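Local structure of CrmK (Actinoalloteichus sp. WH1-2216-6, 5I1V) at residues A[278-283]-A[296-301]; A[286-289]-A[293-296]. The protein is a flavoenzyme oxidase with covalently bound FAD that takes part in recycling shunt products during caerulomycin biosynthesis. All coordinates share one frame; numbering follows the deposited sequence. Where two conformers were deposited one is given.

Contact 1. Residues A[278-283]-A[296-301]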
loop_
_atom_site.group_PDB
_atom_site.type_symbol
_atom_site.label_atom_id
_atom_site.label_comp_id
_atom_site.label_asym_id
_atom_site.label_seq_id
_atom_site.Cartn_x
_atom_site.Cartn_y
_atom_site.Cartn_z
ATOM N N LEU A 278 11.975 2.148 21.831
ATOM C CA LEU A 278 12.745 1.324 20.877
ATOM C C LEU A 278 11.820 0.204 20.474
ATOM O O LEU A 278 10.946 -0.142 21.234
ATOM C CB LEU A 278 13.955 0.678 21.528
ATOM C CG LEU A 278 15.291 1.387 21.783
ATOM C CD1 LEU A 278 15.301 2.870 21.598
ATOM C CD2 LEU A 278 15.862 1.033 23.138
ATOM N N ALA A 279 11.977 -0.357 19.260
ATOM C CA ALA A 279 11.037 -1.348 18.798
ATOM C C ALA A 279 11.822 -2.471 18.128
ATOM O O ALA A 279 12.859 -2.234 17.539
ATOM C CB ALA A 279 10.066 -0.724 17.806
ATOM N N MET A 280 11.371 -3.698 18.273
ATOM C CA MET A 280 11.964 -4.781 17.518
ATOM C C MET A 280 10.892 -5.699 16.986
ATOM O O MET A 280 9.880 -5.926 17.652
ATOM C CB MET A 280 12.962 -5.560 18.358
ATOM C CG MET A 280 13.404 -6.858 17.691
ATOM S SD MET A 280 14.517 -7.756 18.743
ATOM C CE MET A 280 13.298 -8.621 19.707
ATOM N N HIS A 281 11.105 -6.193 15.764
ATOM C CA HIS A 281 10.292 -7.300 15.294
ATOM C C HIS A 281 11.184 -8.480 14.958
ATOM O O HIS A 281 12.311 -8.333 14.496
ATOM C CB HIS A 281 9.384 -6.924 14.122
ATOM C CG HIS A 281 10.115 -6.403 12.934
ATOM N ND1 HIS A 281 10.240 -5.058 12.679
ATOM C CD2 HIS A 281 10.783 -7.039 11.946
ATOM C CE1 HIS A 281 10.936 -4.885 11.570
ATOM N NE2 HIS A 281 11.272 -6.071 11.102
ATOM N N ALA A 282 10.682 -9.662 15.284
ATOM C CA ALA A 282 11.371 -10.896 15.012
ATOM C C ALA A 282 10.404 -11.944 14.528
ATOM O O ALA A 282 9.190 -11.909 14.866
ATOM C CB ALA A 282 12.120 -11.373 16.232
ATOM N N GLN A 283 10.924 -12.842 13.688
ATOM C CA GLN A 283 10.132 -13.879 13.091
ATOM C C GLN A 283 10.976 -15.094 12.894
ATOM O O GLN A 283 12.157 -14.989 12.695
ATOM C CB GLN A 283 9.513 -13.421 11.734
ATOM C CG GLN A 283 10.539 -13.107 10.663
ATOM C CD GLN A 283 10.015 -12.525 9.358
ATOM O OE1 GLN A 283 9.346 -11.531 9.330
ATOM N NE2 GLN A 283 10.377 -13.141 8.260
ATOM N N SER A 296 11.748 -17.685 22.259
ATOM C CA SER A 296 11.826 -17.377 23.719
ATOM C C SER A 296 13.249 -17.193 24.198
ATOM O O SER A 296 13.522 -16.246 24.934
ATOM C CB SER A 296 11.144 -18.469 24.538
ATOM O OG SER A 296 9.730 -18.389 24.344
ATOM N N TRP A 297 14.141 -18.093 23.776
ATOM C CA TRP A 297 15.564 -18.023 24.138
ATOM C C TRP A 297 16.170 -16.737 23.672
ATOM O O TRP A 297 16.938 -16.096 24.403
ATOM C CB TRP A 297 16.395 -19.181 23.557
ATOM C CG TRP A 297 16.029 -20.504 24.107
ATOM C CD1 TRP A 297 15.431 -20.762 25.324
ATOM C CD2 TRP A 297 16.229 -21.770 23.478
ATOM N NE1 TRP A 297 15.229 -22.117 25.464
ATOM C CE2 TRP A 297 15.712 -22.757 24.349
ATOM C CE3 TRP A 297 16.797 -22.171 22.261
ATOM C CZ2 TRP A 297 15.744 -24.127 24.032
ATOM C CZ3 TRP A 297 16.811 -23.534 21.936
ATOM C CH2 TRP A 297 16.309 -24.494 22.829
ATOM N N PHE A 298 15.819 -16.356 22.442
ATOM C CA PHE A 298 16.340 -15.129 21.879
ATOM C C PHE A 298 15.838 -13.928 22.691
ATOM O O PHE A 298 16.625 -13.108 23.118
ATOM C CB PHE A 298 15.969 -15.035 20.384
ATOM C CG PHE A 298 16.156 -13.669 19.795
ATOM C CD1 PHE A 298 17.414 -13.149 19.658
ATOM C CD2 PHE A 298 15.054 -12.922 19.325
ATOM C CE1 PHE A 298 17.600 -11.875 19.118
ATOM C CE2 PHE A 298 15.234 -11.669 18.768
ATOM C CZ PHE A 298 16.506 -11.143 18.668
ATOM N N LEU A 299 14.534 -13.863 22.942
ATOM C CA LEU A 299 13.954 -12.747 23.667
ATOM C C LEU A 299 14.545 -12.643 25.109
ATOM O O LEU A 299 14.789 -11.554 25.599
ATOM C CB LEU A 299 12.434 -12.862 23.705
ATOM C CG LEU A 299 11.704 -12.744 22.354
ATOM C CD1 LEU A 299 10.234 -13.022 22.573
ATOM C CD2 LEU A 299 11.907 -11.369 21.719
ATOM N N ALA A 300 14.811 -13.776 25.746
ATOM C CA ALA A 300 15.459 -13.771 27.076
ATOM C C ALA A 300 16.883 -13.216 27.029
ATOM O O ALA A 300 17.271 -12.442 27.916
ATOM C CB ALA A 300 15.464 -15.169 27.682
ATOM N N GLU A 301 17.670 -13.576 26.017
ATOM C CA GLU A 301 19.046 -13.060 25.944
ATOM C C GLU A 301 19.084 -11.547 25.802
ATOM O O GLU A 301 19.944 -10.874 26.387
ATOM C CB GLU A 301 19.843 -13.643 24.784
ATOM C CG GLU A 301 20.283 -15.081 24.971
ATOM C CD GLU A 301 21.652 -15.392 24.374
ATOM O OE1 GLU A 301 22.461 -14.468 24.086
ATOM O OE2 GLU A 301 21.929 -16.597 24.200
#

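Contact 2. Residues A[286-289]-A[293-296]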
loop_
_atom_site.group_PDB
_atom_site.type_symbol
_atom_site.label_atom_id
_atom_site.label_comp_id
_atom_site.label_asym_id
_atom_site.label_seq_id
_atom_site.Cartn_x
_atom_site.Cartn_y
_atom_site.Cartn_z
ATOM N N VAL A 286 7.579 -21.542 11.608
ATOM C CA VAL A 286 6.956 -22.441 12.573
ATOM C C VAL A 286 7.573 -23.844 12.447
ATOM O O VAL A 286 7.633 -24.583 13.428
ATOM C CB VAL A 286 5.418 -22.474 12.358
ATOM C CG1 VAL A 286 4.760 -23.641 13.084
ATOM C CG2 VAL A 286 4.802 -21.164 12.822
ATOM N N ASP A 287 8.050 -24.187 11.250
ATOM C CA ASP A 287 8.591 -25.515 10.976
ATOM C C ASP A 287 10.080 -25.717 11.338
ATOM O O ASP A 287 10.638 -26.771 11.073
ATOM C CB ASP A 287 8.332 -25.918 9.514
ATOM C CG ASP A 287 9.099 -25.058 8.484
ATOM O OD1 ASP A 287 9.492 -23.906 8.770
ATOM O OD2 ASP A 287 9.292 -25.537 7.338
ATOM N N VAL A 288 10.720 -24.715 11.923
ATOM C CA VAL A 288 12.089 -24.874 12.423
ATOM C C VAL A 288 12.004 -25.745 13.676
ATOM O O VAL A 288 11.089 -25.583 14.456
ATOM C CB VAL A 288 12.752 -23.500 12.748
ATOM C CG1 VAL A 288 13.995 -23.651 13.628
ATOM C CG2 VAL A 288 13.130 -22.815 11.464
ATOM N N PRO A 289 12.936 -26.681 13.855
ATOM C CA PRO A 289 12.964 -27.406 15.130
ATOM C C PRO A 289 12.949 -26.512 16.385
ATOM O O PRO A 289 13.837 -25.674 16.556
ATOM C CB PRO A 289 14.276 -28.192 15.031
ATOM C CG PRO A 289 14.466 -28.436 13.555
ATOM C CD PRO A 289 13.702 -27.379 12.803
ATOM N N GLU A 293 10.280 -22.071 21.106
ATOM C CA GLU A 293 11.269 -21.979 22.176
ATOM C C GLU A 293 12.483 -21.190 21.784
ATOM O O GLU A 293 13.067 -20.483 22.628
ATOM C CB GLU A 293 11.758 -23.365 22.616
ATOM C CG GLU A 293 11.049 -23.919 23.842
ATOM C CD GLU A 293 11.852 -25.001 24.552
ATOM O OE1 GLU A 293 12.195 -24.805 25.746
ATOM O OE2 GLU A 293 12.151 -26.044 23.922
ATOM N N ARG A 294 12.897 -21.329 20.529
ATOM C CA ARG A 294 14.059 -20.590 20.037
ATOM C C ARG A 294 13.802 -19.091 20.099
ATOM O O ARG A 294 14.703 -18.300 20.429
ATOM C CB ARG A 294 14.439 -21.043 18.628
ATOM C CG ARG A 294 15.094 -22.396 18.642
ATOM C CD ARG A 294 15.525 -22.960 17.290
ATOM N NE ARG A 294 16.200 -24.213 17.592
ATOM C CZ ARG A 294 17.414 -24.292 18.145
ATOM N NH1 ARG A 294 18.149 -23.204 18.361
ATOM N NH2 ARG A 294 17.910 -25.467 18.459
ATOM N N MET A 295 12.574 -18.691 19.787
ATOM C CA MET A 295 12.209 -17.290 19.872
ATOM C C MET A 295 12.239 -16.840 21.353
ATOM O O MET A 295 12.683 -15.743 21.654
ATOM C CB MET A 295 10.811 -17.074 19.289
ATOM C CG MET A 295 10.294 -15.639 19.375
ATOM S SD MET A 295 11.228 -14.449 18.390
ATOM C CE MET A 295 10.849 -15.022 16.706
ATOM N N SER A 296 11.748 -17.685 22.259
ATOM C CA SER A 296 11.826 -17.377 23.719
ATOM C C SER A 296 13.249 -17.193 24.198
ATOM O O SER A 296 13.522 -16.246 24.934
ATOM C CB SER A 296 11.144 -18.469 24.538
ATOM O OG SER A 296 9.730 -18.389 24.344
#

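Contact 1. Residues A[278-283]-A[296-301]
A Met-aromatic contact lies at the heart of this helix-on-sheet packing, where helix 291-303 rests on strand 277-285 of the large antiparallel sheet. Met-280, on the strand, and Phe-298, on the helix, reach for each other from opposite directions. The sulfur SD of Met-280 sits 5.0 Å from the centroid of the Phe-298 ring, 71° off the ring normal, an oblique approach. Its nearest ring atom is Phe-298 CZ, 3.9 Å from Met-280 SD, while the terminal methyl CE of Met-280 comes to 3.7 Å from Phe-298 CE2. That same methyl is shared: Met-280 CE also meets the CD2 branch of Leu-299 at 3.7 Å, so the end of the methionine touches two successive helix residues. With CG anti to the backbone N, the methionine chain runs out from the strand and then bends at chi3 (86°), which sets CE against both partners. The same ring carbon, Phe-298 CE2, also meets Ala-282 CB at 4.0 Å; the side chains of Met-280 and Ala-282 both point toward the helix and both touch the phenyl. The contact is wholly apolar and buried. The axes of segments 278-283 and 296-301 approach to 10.6 Å, and their directions differ by 155°, close to antiparallel. Beyond them, Val-228 of strand 222-231 touches both Met-280 and Leu-299, and strand 265-271 adds Ala-266 beside Phe-298. Helix 237-253 flanks the same core, with Phe-247 against Met-280 and Trp-250 meeting the Phe-298 ring.

Contact 2. Residues A[286-289]-A[293-296]
Arg-294 reaches from the first turn of helix 291-303 back to the loop that leads into it and donates its NE hydrogen to the backbone carbonyl O of Pro-289. The bond from Arg-294 NE to Pro-289 O measures 3.0 Å; it is bent at the hydrogen (138°), yet the oxygen lies in the guanidinium plane, at its edge, and the donor stands almost straight out from the carbonyl. Carried along beside NE, Arg-294 CD lies 3.3 Å from Pro-289 O. The apolar packing is between Arg-294 CD and Val-288 CG1, 4.0 Å apart, with the valine side chain crossing the arginine at about a right angle. An extended chain from CG to NE (chi2 -180°, chi3 176°) carries the guanidinium far enough to span the turn. Asn-261 OD1 takes a hydrogen bond from NH1, so a second loop fixes the group. Cutting this side chain back to an alanine would probably cost Pro-289 O its bond from NE and Asn-261 OD1 its bond from NH1, and strip Val-288 CG1 of its packing on CD. This surface contact fastens the connection between strand 277-285 and helix 291-303: Arg-294 packs on Ile-284 of that strand and on Pro-260, while Val-286 lies against strands 222-231 and 311-318.

Overall arrangement
Both contacts belong to one strand-loop-helix unit, read in order as strand 277-285, the loop 286-289 and helix 291-303. Contact 2 joins the loop to the start of the helix near the surface; contact 1 packs the next part of the helix onto the strand, in the buried layer between helix and sheet. Their centres are 12 Å apart, Ser-296 belongs to both, and Met-295 bridges them, its CE lying 3.7 Å from Gln-283 N. The helix is thus tied to its strand by an apolar core and to its entry loop by one side-chain-to-backbone hydrogen bond. Together they hold helix 291-303 on one side of the eight-stranded antiparallel sheet, away from the FAD site.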